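Local coordinates for neurotoxin (PDB 2QN0), which is the zinc-binding light chain protease of botulinum neurotoxin type C1, which probably cleaves SNARE proteins with dual substrate specificity, at residues I19-T24 with P33-R38; N134-K139 with G150-S155. All blocks are in the same frame, centred on the assembly; numbering follows the deposited sequence.

Both contacts are antiparallel hairpins, and they follow one another along the chain without nesting or crossing. Starting from the N terminus, contact 1 closes first: strand 19-23 turns through ten intervening residues and pairs with strand 34-38. About a hundred residues later contact 2 opens, as strand 136-141 folds back on strand 146-152. The hairpins lie side by side in one mixed sheet, the centres of the two contacts about 9 Å apart, and are joined through strands 19-23 and 136-141. The evidence is two probable backbone hydrogen bonds, from Asp23 N to Asp137 O and from Lys139 N to Tyr21 O, each 2.9 Å. Strand 146-152 ends the sheet within this chain, whereas strand 34-38 continues it into strand 43-46.

Contact 1. Residues I19-T24 with P33-R38; sequences ILYLDT and PEKAFR
Tyr21 and Lys35 face each other as a non-hydrogen-bonded pair, with the lysine chain slanting over one face of the phenol ring. Lys35 CG stands 4.1 Å above the Tyr21 ring plane, offset toward the rim, and Lys35 CB comes within 3.7 Å of Tyr21 CE1. With CG anti to the backbone N (chi1 -166°) and the rest of the chain extended, Lys35 reaches past the ring to bring CE 3.6 Å from Ile19 CG2. One water joins Tyr21 OH to Lys35 NZ, and the amine also donates to the carbonyls of Asp12 and Tyr10. On this same face Ile19 lies at a slant to Phe37, its CG1 3.9 Å from Phe37 CD1.

Leu22 and Ala36 occupy the other face. Leu22 CD1 presses to 3.4 Å from Ala36 CB, closer than ordinary carbon contact. Glu34 extends along this face too; its OE1 accepts from two waters, one bound by Thr24 N and the other by Thr24 OG1, while OE2 accepts from Asn27.

Two reciprocal backbone pairs, Leu20 with Ala36 and Leu22 with Glu34, fix the register; the straightest bond, Leu22 N to Glu34 O, has 175° at the hydrogen. The strand axes run at 131°, a strongly twisted antiparallel beta hairpin within the mixed sheet of this clostridial zinc protease.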
loop_
_atom_site.group_PDB
_atom_site.type_symbol
_atom_site.label_atom_id
_atom_site.label_comp_id
_atom_site.label_asym_id
_atom_site.label_seq_id
_atom_site.Cartn_x
_atom_site.Cartn_y
_atom_site.Cartn_z
ATOM N N ILE A 19 12.414 14.963 7.165
ATOM C CA ILE A 19 11.293 15.872 6.950
ATOM C C ILE A 19 11.697 16.829 5.837
ATOM O O ILE A 19 12.678 17.567 5.958
ATOM C CB ILE A 19 10.943 16.656 8.239
ATOM C CG1 ILE A 19 10.626 15.666 9.367
ATOM C CG2 ILE A 19 9.748 17.575 7.987
ATOM C CD1 ILE A 19 10.165 16.313 10.669
ATOM N N LEU A 20 10.940 16.801 4.744
ATOM C CA LEU A 20 11.228 17.627 3.579
ATOM C C LEU A 20 9.942 18.056 2.896
ATOM O O LEU A 20 8.858 17.577 3.224
ATOM C CB LEU A 20 12.033 16.822 2.551
ATOM C CG LEU A 20 13.264 16.011 2.952
ATOM C CD1 LEU A 20 13.667 15.085 1.815
ATOM C CD2 LEU A 20 14.394 16.952 3.292
ATOM N N TYR A 21 10.084 18.964 1.934
ATOM C CA TYR A 21 8.965 19.425 1.126
ATOM C C TYR A 21 9.204 18.778 -0.228
ATOM O O TYR A 21 10.282 18.923 -0.805
ATOM C CB TYR A 21 8.969 20.948 0.996
ATOM C CG TYR A 21 8.305 21.638 2.165
ATOM C CD1 TYR A 21 6.914 21.682 2.272
ATOM C CD2 TYR A 21 9.064 22.218 3.180
ATOM C CE1 TYR A 21 6.292 22.286 3.363
ATOM C CE2 TYR A 21 8.453 22.826 4.275
ATOM C CZ TYR A 21 7.070 22.854 4.360
ATOM O OH TYR A 21 6.465 23.437 5.449
ATOM N N LEU A 22 8.206 18.057 -0.724
ATOM C CA LEU A 22 8.330 17.358 -1.995
ATOM C C LEU A 22 7.312 17.788 -3.038
ATOM O O LEU A 22 6.226 18.261 -2.712
ATOM C CB LEU A 22 8.174 15.845 -1.777
ATOM C CG LEU A 22 9.109 15.136 -0.793
ATOM C CD1 LEU A 22 8.647 13.692 -0.603
ATOM C CD2 LEU A 22 10.536 15.184 -1.310
ATOM N N ASP A 23 7.683 17.620 -4.300
ATOM C CA ASP A 23 6.794 17.919 -5.414
ATOM C C ASP A 23 6.815 16.627 -6.223
ATOM O O ASP A 23 7.802 16.331 -6.892
ATOM C CB ASP A 23 7.328 19.059 -6.278
ATOM C CG ASP A 23 6.342 19.481 -7.351
ATOM O OD1 ASP A 23 5.567 18.616 -7.818
ATOM O OD2 ASP A 23 6.346 20.668 -7.737
ATOM N N THR A 24 5.738 15.856 -6.146
ATOM C CA THR A 24 5.660 14.582 -6.857
ATOM C C THR A 24 5.229 14.731 -8.309
ATOM O O THR A 24 5.372 13.797 -9.099
ATOM C CB THR A 24 4.655 13.640 -6.179
ATOM O OG1 THR A 24 3.342 14.202 -6.284
ATOM C CG2 THR A 24 4.999 13.455 -4.712
ATOM N N PRO A 33 4.692 22.701 -3.042
ATOM C CA PRO A 33 5.322 21.515 -2.451
ATOM C C PRO A 33 4.578 21.016 -1.215
ATOM O O PRO A 33 4.006 21.808 -0.464
ATOM C CB PRO A 33 6.729 22.005 -2.131
ATOM C CG PRO A 33 6.997 22.944 -3.269
ATOM C CD PRO A 33 5.702 23.730 -3.345
ATOM N N GLU A 34 4.591 19.702 -1.013
ATOM C CA GLU A 34 3.910 19.087 0.121
ATOM C C GLU A 34 4.897 18.580 1.160
ATOM O O GLU A 34 5.889 17.934 0.821
ATOM C CB GLU A 34 3.042 17.920 -0.362
ATOM C CG GLU A 34 1.933 18.324 -1.312
ATOM C CD GLU A 34 1.185 17.121 -1.866
ATOM O OE1 GLU A 34 1.634 16.546 -2.880
ATOM O OE2 GLU A 34 0.157 16.745 -1.276
ATOM N N LYS A 35 4.623 18.864 2.431
ATOM C CA LYS A 35 5.503 18.422 3.506
ATOM C C LYS A 35 5.420 16.901 3.629
ATOM O O LYS A 35 4.327 16.337 3.691
ATOM C CB LYS A 35 5.107 19.089 4.827
ATOM C CG LYS A 35 6.163 18.967 5.918
ATOM C CD LYS A 35 5.846 19.884 7.091
ATOM C CE LYS A 35 6.938 19.827 8.150
ATOM N NZ LYS A 35 6.656 20.779 9.263
ATOM N N ALA A 36 6.582 16.251 3.658
ATOM C CA ALA A 36 6.668 14.795 3.740
ATOM C C ALA A 36 7.525 14.329 4.916
ATOM O O ALA A 36 8.452 15.024 5.337
ATOM C CB ALA A 36 7.233 14.247 2.433
ATOM N N PHE A 37 7.225 13.134 5.422
ATOM C CA PHE A 37 7.926 12.562 6.569
ATOM C C PHE A 37 8.372 11.128 6.284
ATOM O O PHE A 37 7.596 10.326 5.763
ATOM C CB PHE A 37 6.994 12.561 7.780
ATOM C CG PHE A 37 6.356 13.896 8.051
ATOM C CD1 PHE A 37 6.861 14.737 9.039
ATOM C CD2 PHE A 37 5.274 14.328 7.290
ATOM C CE1 PHE A 37 6.297 15.993 9.265
ATOM C CE2 PHE A 37 4.701 15.582 7.504
ATOM C CZ PHE A 37 5.219 16.418 8.497
ATOM N N ARG A 38 9.611 10.803 6.638
ATOM C CA ARG A 38 10.138 9.457 6.405
ATOM C C ARG A 38 9.766 8.527 7.559
ATOM O O ARG A 38 10.267 8.680 8.676
ATOM C CB ARG A 38 11.666 9.504 6.247
ATOM C CG ARG A 38 12.302 8.178 5.805
ATOM C CD ARG A 38 13.790 8.104 6.186
ATOM N NE ARG A 38 14.597 9.161 5.576
ATOM C CZ ARG A 38 15.121 9.105 4.353
ATOM N NH1 ARG A 38 14.929 8.036 3.591
ATOM N NH2 ARG A 38 15.845 10.120 3.895
HETATM O O HOH W 1 7.925 23.139 7.864
HETATM O O HOH W 2 3.451 17.065 -4.822
HETATM O O HOH W 3 1.660 13.823 -3.738
#

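Contact 2. Residues N134-K139 with G150-S155; sequences NSVDVK and GSINPS
Val136 and Ile152 meet through their branches: Val136 CG2 lies 3.4 Å from Ile152 CG1, tighter than usual for two carbons. Ile152 holds CG1 between its backbone N and carbonyl carbon (chi1 59°), which leaves CG2 to meet Val138 CG2 at 3.8 Å, the two side chains crossing at about a right angle. Val136 CG2 also touches the Pro154 ring, 3.8 Å from its CD.

The backbones are joined by three hydrogen bonds. Val136 and Ile152 exchange a reciprocal pair, of which Val136 N to Ile152 O is nearly linear. Val138 N reaches Gly150 O at 2.8 Å, but from above the carbonyl plane, 39° out of it. The backbone of Gly150 is turned so that a CB would jam against the preceding carbonyl oxygen.

Past the strand ends, Asn153 turns its amide toward Ser135, with OD1 3.3 Å from Ser135 CB, while its ND2 donates to the carbonyl of Phe129. A water donates to both Asn134 O and Pro154 O, bridging the segments where strand pairing has ended.

Farther out, Leu22 of strand 19-23 and Trp44 of strand 43-46, in the same sheet, continue the apolar contacts: Leu22 packs on Val136, Val138 and Ile152, and Trp44 on Ile152 and Pro154. On the opposite face, Asp137 OD1 forms a salt bridge with Lys148 NZ and OD2 a hydrogen bond with His25 NE2. The arrangement is a twisted antiparallel beta hairpin, strand axes at 130°, whose second strand forms one margin of the protease's mixed sheet.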
loop_
_atom_site.group_PDB
_atom_site.type_symbol
_atom_site.label_atom_id
_atom_site.label_comp_id
_atom_site.label_asym_id
_atom_site.label_seq_id
_atom_site.Cartn_x
_atom_site.Cartn_y
_atom_site.Cartn_z
ATOM N N ASN A 134 9.831 7.620 -10.537
ATOM C CA ASN A 134 10.583 7.015 -9.438
ATOM C C ASN A 134 11.331 8.024 -8.572
ATOM O O ASN A 134 11.662 7.730 -7.420
ATOM C CB ASN A 134 11.567 5.973 -9.974
ATOM C CG ASN A 134 10.889 4.668 -10.360
ATOM O OD1 ASN A 134 9.683 4.497 -10.168
ATOM N ND2 ASN A 134 11.668 3.736 -10.899
ATOM N N SER A 135 11.618 9.200 -9.119
ATOM C CA SER A 135 12.311 10.221 -8.337
ATOM C C SER A 135 11.376 11.409 -8.141
ATOM O O SER A 135 10.608 11.754 -9.035
ATOM C CB SER A 135 13.606 10.660 -9.040
ATOM O OG SER A 135 13.352 11.322 -10.264
ATOM N N VAL A 136 11.421 12.014 -6.958
ATOM C CA VAL A 136 10.565 13.156 -6.665
ATOM C C VAL A 136 11.414 14.354 -6.260
ATOM O O VAL A 136 12.433 14.203 -5.586
ATOM C CB VAL A 136 9.552 12.828 -5.534
ATOM C CG1 VAL A 136 8.690 11.632 -5.942
ATOM C CG2 VAL A 136 10.280 12.537 -4.242
ATOM N N ASP A 137 10.992 15.544 -6.679
ATOM C CA ASP A 137 11.736 16.760 -6.369
ATOM C C ASP A 137 11.648 17.199 -4.916
ATOM O O ASP A 137 10.585 17.132 -4.291
ATOM C CB ASP A 137 11.259 17.939 -7.229
ATOM C CG ASP A 137 11.473 17.719 -8.708
ATOM O OD1 ASP A 137 12.349 16.912 -9.083
ATOM O OD2 ASP A 137 10.765 18.377 -9.497
ATOM N N VAL A 138 12.782 17.644 -4.389
ATOM C CA VAL A 138 12.850 18.170 -3.033
ATOM C C VAL A 138 12.926 19.679 -3.266
ATOM O O VAL A 138 13.774 20.149 -4.027
ATOM C CB VAL A 138 14.119 17.695 -2.298
ATOM C CG1 VAL A 138 14.193 18.329 -0.913
ATOM C CG2 VAL A 138 14.110 16.181 -2.178
ATOM N N LYS A 139 12.024 20.430 -2.641
ATOM C CA LYS A 139 11.999 21.880 -2.805
ATOM C C LYS A 139 12.189 22.595 -1.474
ATOM O O LYS A 139 11.870 22.060 -0.413
ATOM C CB LYS A 139 10.661 22.333 -3.398
ATOM C CG LYS A 139 10.266 21.683 -4.716
ATOM C CD LYS A 139 11.047 22.239 -5.881
ATOM C CE LYS A 139 10.513 21.710 -7.207
ATOM N NZ LYS A 139 9.119 22.161 -7.480
ATOM N N GLY A 150 17.110 19.302 -5.164
ATOM C CA GLY A 150 17.534 17.938 -5.418
ATOM C C GLY A 150 16.334 17.018 -5.511
ATOM O O GLY A 150 15.212 17.466 -5.753
ATOM N N SER A 151 16.561 15.725 -5.328
ATOM C CA SER A 151 15.460 14.778 -5.388
ATOM C C SER A 151 15.748 13.535 -4.566
ATOM O O SER A 151 16.887 13.295 -4.162
ATOM C CB SER A 151 15.170 14.399 -6.846
ATOM O OG SER A 151 16.333 13.939 -7.504
ATOM N N ILE A 152 14.700 12.769 -4.283
ATOM C CA ILE A 152 14.843 11.527 -3.537
ATOM C C ILE A 152 14.061 10.446 -4.282
ATOM O O ILE A 152 13.236 10.749 -5.144
ATOM C CB ILE A 152 14.305 11.633 -2.086
ATOM C CG1 ILE A 152 12.825 12.015 -2.088
ATOM C CG2 ILE A 152 15.131 12.647 -1.298
ATOM C CD1 ILE A 152 12.154 11.842 -0.726
ATOM N N ASN A 153 14.334 9.192 -3.948
ATOM C CA ASN A 153 13.667 8.070 -4.595
ATOM C C ASN A 153 12.902 7.213 -3.595
ATOM O O ASN A 153 13.398 6.187 -3.134
ATOM C CB ASN A 153 14.693 7.202 -5.330
ATOM C CG ASN A 153 15.087 7.771 -6.681
ATOM O OD1 ASN A 153 15.391 8.959 -6.810
ATOM N ND2 ASN A 153 15.093 6.916 -7.696
ATOM N N PRO A 154 11.682 7.634 -3.234
ATOM C CA PRO A 154 10.901 6.840 -2.285
ATOM C C PRO A 154 10.505 5.543 -2.989
ATOM O O PRO A 154 10.431 5.503 -4.218
ATOM C CB PRO A 154 9.663 7.708 -2.029
ATOM C CG PRO A 154 10.093 9.097 -2.419
ATOM C CD PRO A 154 10.959 8.854 -3.627
ATOM N N SER A 155 10.268 4.483 -2.226
ATOM C CA SER A 155 9.811 3.235 -2.826
ATOM C C SER A 155 8.297 3.219 -2.649
ATOM O O SER A 155 7.557 2.700 -3.487
ATOM C CB SER A 155 10.428 2.023 -2.129
ATOM O OG SER A 155 11.781 1.866 -2.517
HETATM O O HOH W 4 11.376 5.112 -6.788
#